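Local coordinates for short chain dehydrogenase (Rhodopseudomonas palustris, PDB 3H7A), which probably acts as an NAD(P)-dependent oxidoreductase of the short-chain dehydrogenase family, with its substrate unassigned, at residues D64-D69 with F107-E112; T140-S145 with A153-A158. All blocks are in the same frame, centred on the assembly; numbering follows the deposited sequence. Where two conformers were deposited one is given.

Contact 1: D64-D69 with F107-E112; sequences DARNED and FRKVWE
Arg-66 and Glu-112 meet through matching first torsions: each has CG anti to its own carbonyl carbon and beside the backbone N (chi1 -63° in Arg-66, -66° in Glu-112), and Arg-66 then bends at chi3, which carries its CG and CD across the glutamate CB. In this Rossmann fold the turn that follows strand 57-62 thereby rests against helix 104-132. The closest backbone pair is also Arg-66 and Glu-112, with CA atoms 5.2 Å apart. Arg-66 CG lies 3.8 Å from Glu-112 CB, and Arg-66 CD sits 3.7 Å from Glu-112 OE1. The contact is mostly one of stems: OE1 brings a polar atom of Glu-112 against Arg-66 CD, but guanidinium and carboxylate planes stand 89° apart and no hydrogen bond joins the two segments. A long arginine suits the place because its stem covers the helix while its head reaches further, NH1 meeting Lys-109 CG at 3.6 Å, edge-on and in the guanidinium plane. Arg-66 and Glu-112 find charged mates within their own segments. Arg-66 NE forms a salt bridge, tilted from the guanidinium plane, with the syn lone pair of Asp-64 OD1, within the type I turn from Asp-64 to Asn-67, and NH2 adds a weak bond to OD2. In one of two deposited conformers of Arg-108, and to that extent doubtfully, NH2 holds Glu-112 OE2 on the anti lone pair at 2.8 Å, and NH1 bridges to Glu-112 of the second subunit, at the interface where the Trp-111 rings of the two subunits stack. With an alanine at Arg-66, Asp-64 would probably lose its salt-bridge mate and the stems of Lys-109 and Glu-112 their cover. Asparagine fits the start of the next helix as its N-cap: Asn-67 OD1, approached in its carbonyl plane, accepts from Asp-69 N at 3.2 Å.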
ATOM      1  N   ASP B  64       3.874   5.351  33.510  1.00 36.17           N
ATOM      2  CA  ASP B  64       2.628   5.395  32.778  1.00 34.45           C
ATOM      3  C   ASP B  64       2.842   6.257  31.536  1.00 31.57           C
ATOM      4  O   ASP B  64       2.864   7.489  31.606  1.00 32.09           O
ATOM      5  CB  ASP B  64       1.504   5.942  33.656  1.00 36.06           C
ATOM      6  CG  ASP B  64       0.167   5.970  32.944  1.00 43.34           C
ATOM      7  OD1 ASP B  64      -0.044   5.188  31.990  1.00 45.82           O
ATOM      8  OD2 ASP B  64      -0.682   6.779  33.353  1.00 51.26           O
ATOM      9  N   ALA B  65       2.967   5.585  30.395  1.00 30.74           N
ATOM     10  CA  ALA B  65       3.369   6.220  29.145  1.00 26.84           C
ATOM     11  C   ALA B  65       2.357   7.217  28.591  1.00 27.63           C
ATOM     12  O   ALA B  65       2.726   8.072  27.792  1.00 28.89           O
ATOM     13  CB  ALA B  65       3.729   5.166  28.110  1.00 33.77           C
ATOM     14  N   ARG B  66       1.102   7.143  29.044  1.00 23.29           N
ATOM     15  CA  ARG B  66       0.106   8.173  28.733  1.00 28.90           C
ATOM     16  C   ARG B  66       0.491   9.529  29.310  1.00 31.46           C
ATOM     17  O   ARG B  66       0.091  10.564  28.788  1.00 36.51           O
ATOM     18  CB  ARG B  66      -1.266   7.797  29.276  1.00 29.88           C
ATOM     19  CG  ARG B  66      -1.855   6.551  28.685  1.00 35.58           C
ATOM     20  CD  ARG B  66      -3.149   6.204  29.380  1.00 40.44           C
ATOM     21  NE  ARG B  66      -2.920   5.842  30.773  1.00 51.47           N
ATOM     22  CZ  ARG B  66      -3.746   5.100  31.498  1.00 58.77           C
ATOM     23  NH1 ARG B  66      -4.868   4.621  30.967  1.00 58.27           N
ATOM     24  NH2 ARG B  66      -3.439   4.825  32.758  1.00 59.60           N
ATOM     25  N   ASN B  67       1.257   9.512  30.398  1.00 32.34           N
ATOM     26  CA  ASN B  67       1.644  10.724  31.108  1.00 32.51           C
ATOM     27  C   ASN B  67       2.933  11.303  30.505  1.00 26.02           C
ATOM     28  O   ASN B  67       4.025  10.764  30.698  1.00 31.90           O
ATOM     29  CB  ASN B  67       1.782  10.403  32.607  1.00 31.79           C
ATOM     30  CG  ASN B  67       1.846  11.645  33.496  1.00 49.03           C
ATOM     31  OD1 ASN B  67       2.458  12.664  33.161  1.00 35.73           O
ATOM     32  ND2 ASN B  67       1.222  11.544  34.662  1.00 56.28           N
ATOM     33  N   GLU B  68       2.790  12.409  29.776  1.00 25.10           N
ATOM     34  CA  GLU B  68       3.902  13.015  29.036  1.00 25.11           C
ATOM     35  C   GLU B  68       5.042  13.511  29.920  1.00 29.96           C
ATOM     36  O   GLU B  68       6.184  13.575  29.478  1.00 25.32           O
ATOM     37  CB  GLU B  68       3.408  14.144  28.127  1.00 26.47           C
ATOM     38  CG  GLU B  68       2.685  15.296  28.830  1.00 28.75           C
ATOM     39  CD  GLU B  68       1.188  15.061  29.009  1.00 35.16           C
ATOM     40  OE1 GLU B  68       0.715  13.919  28.822  1.00 31.32           O
ATOM     41  OE2 GLU B  68       0.489  16.035  29.345  1.00 36.97           O
ATOM     42  N   ASP B  69       4.717  13.853  31.166  1.00 33.81           N
ATOM     43  CA  ASP B  69       5.699  14.333  32.126  1.00 33.27           C
ATOM     44  C   ASP B  69       6.553  13.174  32.608  1.00 29.52           C
ATOM     45  O   ASP B  69       7.756  13.323  32.782  1.00 34.25           O
ATOM     46  CB  ASP B  69       5.001  15.033  33.293  1.00 37.96           C
ATOM     47  CG  ASP B  69       4.253  16.289  32.855  1.00 52.96           C
ATOM     48  OD1 ASP B  69       4.747  17.012  31.959  1.00 59.33           O
ATOM     49  OD2 ASP B  69       3.162  16.550  33.411  1.00 67.54           O
ATOM     50  N   PHE B 107     -11.846   4.807  23.108  1.00 20.29           N
ATOM     51  CA  PHE B 107     -11.182   5.460  21.984  1.00 19.35           C
ATOM     52  C   PHE B 107     -10.073   6.430  22.448  1.00 22.98           C
ATOM     53  O   PHE B 107      -8.957   6.360  21.926  1.00 24.08           O
ATOM     54  CB  PHE B 107     -12.200   6.155  21.065  1.00 16.86           C
ATOM     55  CG  PHE B 107     -11.644   6.538  19.686  1.00 23.29           C
ATOM     56  CD1 PHE B 107     -11.726   5.650  18.607  1.00 13.30           C
ATOM     57  CD2 PHE B 107     -11.060   7.795  19.466  1.00 21.30           C
ATOM     58  CE1 PHE B 107     -11.213   5.985  17.325  1.00 11.28           C
ATOM     59  CE2 PHE B 107     -10.568   8.152  18.205  1.00 17.74           C
ATOM     60  CZ  PHE B 107     -10.625   7.240  17.136  1.00 22.09           C
ATOM     61  N   ARG B 108     -10.377   7.308  23.414  1.00 22.08           N
ATOM     62  CA  ARG B 108      -9.391   8.265  23.956  0.50 22.04           C
ATOM     63  C   ARG B 108      -8.204   7.562  24.620  1.00 20.29           C
ATOM     64  O   ARG B 108      -7.045   7.926  24.373  1.00 25.23           O
ATOM     65  CB  ARG B 108     -10.046   9.197  24.980  0.50 21.23           C
ATOM     66  CG  ARG B 108      -9.843  10.692  24.728  0.50 30.13           C
ATOM     67  CD  ARG B 108      -8.554  11.291  25.293  0.50 29.51           C
ATOM     68  NE  ARG B 108      -8.401  12.678  24.833  0.50 30.08           N
ATOM     69  CZ  ARG B 108      -7.375  13.477  25.118  0.50 28.57           C
ATOM     70  NH1 ARG B 108      -7.348  14.714  24.629  0.50 22.28           N
ATOM     71  NH2 ARG B 108      -6.377  13.048  25.880  0.50 23.93           N
ATOM     72  N   LYS B 109      -8.500   6.575  25.476  1.00 20.45           N
ATOM     73  CA  LYS B 109      -7.491   5.806  26.244  1.00 24.55           C
ATOM     74  C   LYS B 109      -6.549   5.026  25.341  1.00 25.35           C
ATOM     75  O   LYS B 109      -5.335   4.996  25.590  1.00 19.62           O
ATOM     76  CB  LYS B 109      -8.152   4.825  27.231  1.00 17.93           C
ATOM     77  CG  LYS B 109      -7.202   4.095  28.226  1.00 38.40           C
ATOM     78  CD  LYS B 109      -7.907   2.965  29.048  1.00 46.09           C
ATOM     79  CE  LYS B 109      -7.530   1.520  28.606  1.00 55.42           C
ATOM     80  NZ  LYS B 109      -8.323   0.928  27.462  1.00 52.55           N
ATOM     81  N   VAL B 110      -7.103   4.379  24.313  1.00 22.80           N
ATOM     82  CA  VAL B 110      -6.277   3.630  23.358  1.00 18.50           C
ATOM     83  C   VAL B 110      -5.360   4.585  22.586  1.00 20.51           C
ATOM     84  O   VAL B 110      -4.173   4.306  22.421  1.00 20.60           O
ATOM     85  CB  VAL B 110      -7.141   2.738  22.437  1.00 20.74           C
ATOM     86  CG1 VAL B 110      -6.333   2.169  21.290  1.00 19.03           C
ATOM     87  CG2 VAL B 110      -7.719   1.612  23.267  1.00 19.81           C
ATOM     88  N   TRP B 111      -5.883   5.740  22.175  1.00 20.18           N
ATOM     89  CA  TRP B 111      -5.027   6.754  21.581  1.00 18.05           C
ATOM     90  C   TRP B 111      -3.919   7.273  22.527  1.00 26.16           C
ATOM     91  O   TRP B 111      -2.753   7.407  22.116  1.00 24.58           O
ATOM     92  CB  TRP B 111      -5.861   7.919  21.082  1.00 19.03           C
ATOM     93  CG  TRP B 111      -5.018   9.041  20.553  1.00 20.61           C
ATOM     94  CD1 TRP B 111      -4.431   9.113  19.320  1.00 20.23           C
ATOM     95  CD2 TRP B 111      -4.667  10.253  21.237  1.00 22.05           C
ATOM     96  NE1 TRP B 111      -3.727  10.290  19.198  1.00 23.26           N
ATOM     97  CE2 TRP B 111      -3.861  11.012  20.353  1.00 21.71           C
ATOM     98  CE3 TRP B 111      -4.959  10.773  22.511  1.00 25.79           C
ATOM     99  CZ2 TRP B 111      -3.353  12.269  20.691  1.00 24.89           C
ATOM    100  CZ3 TRP B 111      -4.453  12.025  22.852  1.00 22.10           C
ATOM    101  CH2 TRP B 111      -3.656  12.759  21.940  1.00 23.56           C
ATOM    102  N   GLU B 112      -4.276   7.561  23.781  1.00 25.76           N
ATOM    103  CA  GLU B 112      -3.303   8.061  24.765  1.00 21.76           C
ATOM    104  C   GLU B 112      -2.156   7.081  24.976  1.00 19.89           C
ATOM    105  O   GLU B 112      -0.998   7.481  25.041  1.00 23.91           O
ATOM    106  CB  GLU B 112      -3.958   8.363  26.115  1.00 16.26           C
ATOM    107  CG  GLU B 112      -4.964   9.516  26.100  1.00 25.04           C
ATOM    108  CD  GLU B 112      -5.624   9.753  27.463  1.00 33.54           C
ATOM    109  OE1 GLU B 112      -5.553   8.873  28.359  1.00 32.77           O
ATOM    110  OE2 GLU B 112      -6.214  10.835  27.629  1.00 37.73           O
TER

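Contact 2: T140-S145 with A153-A158; sequences TGATAS and AAFASA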
ATOM      1  N   THR B 140       6.972  -0.360  17.874  1.00 20.61           N
ATOM      2  CA  THR B 140       6.318  -1.645  17.618  1.00 19.91           C
ATOM      3  C   THR B 140       4.924  -1.451  17.045  1.00 18.49           C
ATOM      4  O   THR B 140       4.046  -0.922  17.722  1.00 22.16           O
ATOM      5  CB  THR B 140       6.201  -2.508  18.884  1.00 25.39           C
ATOM      6  OG1 THR B 140       7.501  -2.702  19.460  1.00 27.11           O
ATOM      7  CG2 THR B 140       5.624  -3.861  18.545  1.00 23.80           C
ATOM      8  N   GLY B 141       4.729  -1.921  15.813  1.00 20.83           N
ATOM      9  CA  GLY B 141       3.433  -1.856  15.131  1.00 17.77           C
ATOM     10  C   GLY B 141       2.728  -3.195  15.117  1.00 24.05           C
ATOM     11  O   GLY B 141       3.234  -4.170  15.657  1.00 19.32           O
ATOM     12  N   ALA B 142       1.553  -3.241  14.494  1.00 20.62           N
ATOM     13  CA  ALA B 142       0.742  -4.462  14.445  1.00 19.16           C
ATOM     14  C   ALA B 142       0.120  -4.486  13.069  1.00 20.50           C
ATOM     15  O   ALA B 142       0.277  -3.519  12.322  1.00 22.14           O
ATOM     16  CB  ALA B 142      -0.360  -4.393  15.510  1.00 19.16           C
ATOM     17  N   THR B 143      -0.627  -5.537  12.727  1.00 22.21           N
ATOM     18  CA  THR B 143      -1.371  -5.519  11.464  1.00 24.70           C
ATOM     19  C   THR B 143      -2.413  -4.402  11.475  1.00 22.41           C
ATOM     20  O   THR B 143      -2.737  -3.840  10.416  1.00 26.73           O
ATOM     21  CB  THR B 143      -2.077  -6.840  11.156  1.00 27.71           C
ATOM     22  OG1 THR B 143      -2.944  -7.171  12.235  1.00 41.80           O
ATOM     23  CG2 THR B 143      -1.078  -7.947  10.961  1.00 30.73           C
ATOM     24  N   ALA B 144      -2.918  -4.071  12.670  1.00 19.40           N
ATOM     25  CA  ALA B 144      -3.854  -2.962  12.826  1.00 17.97           C
ATOM     26  C   ALA B 144      -3.173  -1.617  12.523  1.00 18.27           C
ATOM     27  O   ALA B 144      -3.861  -0.624  12.375  1.00 21.09           O
ATOM     28  CB  ALA B 144      -4.488  -2.958  14.208  1.00 16.03           C
ATOM     29  N   SER B 145      -1.836  -1.604  12.383  1.00 13.83           N
ATOM     30  CA  SER B 145      -1.132  -0.425  11.837  1.00 18.58           C
ATOM     31  C   SER B 145      -1.364  -0.196  10.354  1.00 22.91           C
ATOM     32  O   SER B 145      -1.160   0.923   9.857  1.00 21.57           O
ATOM     33  CB  SER B 145       0.377  -0.511  12.071  1.00 16.45           C
ATOM     34  OG  SER B 145       0.629  -0.751  13.431  1.00 17.65           O
ATOM     35  N   ALA B 153     -11.883  -0.133  15.269  1.00 16.78           N
ATOM     36  CA  ALA B 153     -11.791   1.332  15.068  1.00 19.07           C
ATOM     37  C   ALA B 153     -10.901   2.066  16.066  1.00 20.72           C
ATOM     38  O   ALA B 153     -10.113   2.921  15.660  1.00 21.27           O
ATOM     39  CB  ALA B 153     -13.184   1.999  14.974  1.00 15.94           C
ATOM     40  N   ALA B 154     -10.990   1.724  17.353  1.00 21.06           N
ATOM     41  CA  ALA B 154     -10.151   2.405  18.341  1.00 13.59           C
ATOM     42  C   ALA B 154      -8.680   2.006  18.239  1.00 20.76           C
ATOM     43  O   ALA B 154      -7.801   2.868  18.262  1.00 20.69           O
ATOM     44  CB  ALA B 154     -10.676   2.201  19.772  1.00 19.54           C
ATOM     45  N   PHE B 155      -8.421   0.703  18.167  1.00 18.33           N
ATOM     46  CA  PHE B 155      -7.049   0.192  18.112  1.00 19.98           C
ATOM     47  C   PHE B 155      -6.312   0.545  16.808  1.00 19.03           C
ATOM     48  O   PHE B 155      -5.173   1.030  16.842  1.00 16.82           O
ATOM     49  CB  PHE B 155      -7.055  -1.324  18.356  1.00 17.90           C
ATOM     50  CG  PHE B 155      -5.684  -1.939  18.493  1.00 21.03           C
ATOM     51  CD1 PHE B 155      -4.759  -1.436  19.396  1.00 28.63           C
ATOM     52  CD2 PHE B 155      -5.322  -3.038  17.719  1.00 19.60           C
ATOM     53  CE1 PHE B 155      -3.486  -2.018  19.522  1.00 20.85           C
ATOM     54  CE2 PHE B 155      -4.050  -3.625  17.837  1.00 21.76           C
ATOM     55  CZ  PHE B 155      -3.137  -3.118  18.753  1.00 21.77           C
ATOM     56  N   ALA B 156      -6.956   0.312  15.662  1.00 14.95           N
ATOM     57  CA  ALA B 156      -6.366   0.627  14.380  1.00 18.44           C
ATOM     58  C   ALA B 156      -6.145   2.144  14.253  1.00 20.61           C
ATOM     59  O   ALA B 156      -5.137   2.571  13.691  1.00 15.30           O
ATOM     60  CB  ALA B 156      -7.235   0.105  13.233  1.00 18.36           C
ATOM     61  N   SER B 157      -7.047   2.954  14.804  1.00 15.59           N
ATOM     62  CA  SER B 157      -6.871   4.421  14.700  1.00 13.86           C
ATOM     63  C   SER B 157      -5.582   4.865  15.361  1.00 18.01           C
ATOM     64  O   SER B 157      -4.801   5.639  14.792  1.00 18.19           O
ATOM     65  CB  SER B 157      -8.029   5.175  15.318  1.00 16.68           C
ATOM     66  OG  SER B 157      -7.862   6.559  15.078  1.00 15.71           O
ATOM     67  N   ALA B 158      -5.348   4.338  16.557  1.00 21.03           N
ATOM     68  CA  ALA B 158      -4.130   4.634  17.298  1.00 18.38           C
ATOM     69  C   ALA B 158      -2.887   4.020  16.644  1.00 20.19           C
ATOM     70  O   ALA B 158      -1.837   4.657  16.634  1.00 18.27           O
ATOM     71  CB  ALA B 158      -4.263   4.161  18.736  1.00 19.50           C
TER
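This contact lies at the strand-to-helix crossover of the beta-alpha-beta unit of strand 135-142, helix 153-173 and strand 178-185, where the chain leaves the strand and turns through a short 3-10 segment that packs on the first turns of the helix. Classical short-chain dehydrogenases have a tyrosine four residues before a lysine on this helix; here Phe-155 stands four before Lys-159, so that hydroxyl is missing. Phe-155 sends its ring toward the 3-10 segment because CG is anti to the backbone N (chi1 -173°). The CD2-CE2 side of the ring meets Ala-144 obliquely, Ala-144 CB lying 3.6 Å from Phe-155 CD2, and Ala-142 CB approaches Phe-155 CE2 more loosely at 4.4 Å. A methyl suits Ala-144, since it must fit between the Phe-155 ring and the Ala-156 methyl: its CB is also 4.2 Å from Ala-156 CB. The small Ala-156 in turn lets the backbones come close, and its CA makes a CA-H...O contact of 3.4 Å with Ala-144 O. The turn is braced from within. Ser-145 OG accepts from Ala-142 N at 2.9 Å, nearly straight at 172°, while Ser-145 N bonds to Ala-142 O. A side chain on Gly-141 would crowd that serine hydroxyl, so the lack of one suits this position. On one flank Gly-141 pairs by backbone bonds with strand 178-185, and Thr-140 does so with Phe-89 on the other; helix 153-173 also meets helix 104-132, whose Val-110 and Ala-114 touch Ala-158, and the second subunit, whose Ala-164 packs on Ala-156.

In the fold
Contact 1 closes before contact 2 opens along the chain, and their centres lie 15 Å apart in the same Rossmann fold. Helix 104-132, half of contact 1, leads directly into strand 135-142 of contact 2, and the two contacts also touch: Phe-107 and Val-110 pack on residues 153-157, with Val-110 CG1 3.4 Å from Ala-154 O. Helices 104-132 and 153-173 thus lie side by side, one receiving the turn after the edge strand 57-62, the other the end of strand 135-142. Contact 1 is at the surface and contact 2 is buried, yet both reach the second subunit, so this helix pair links the sheet to the subunit interface.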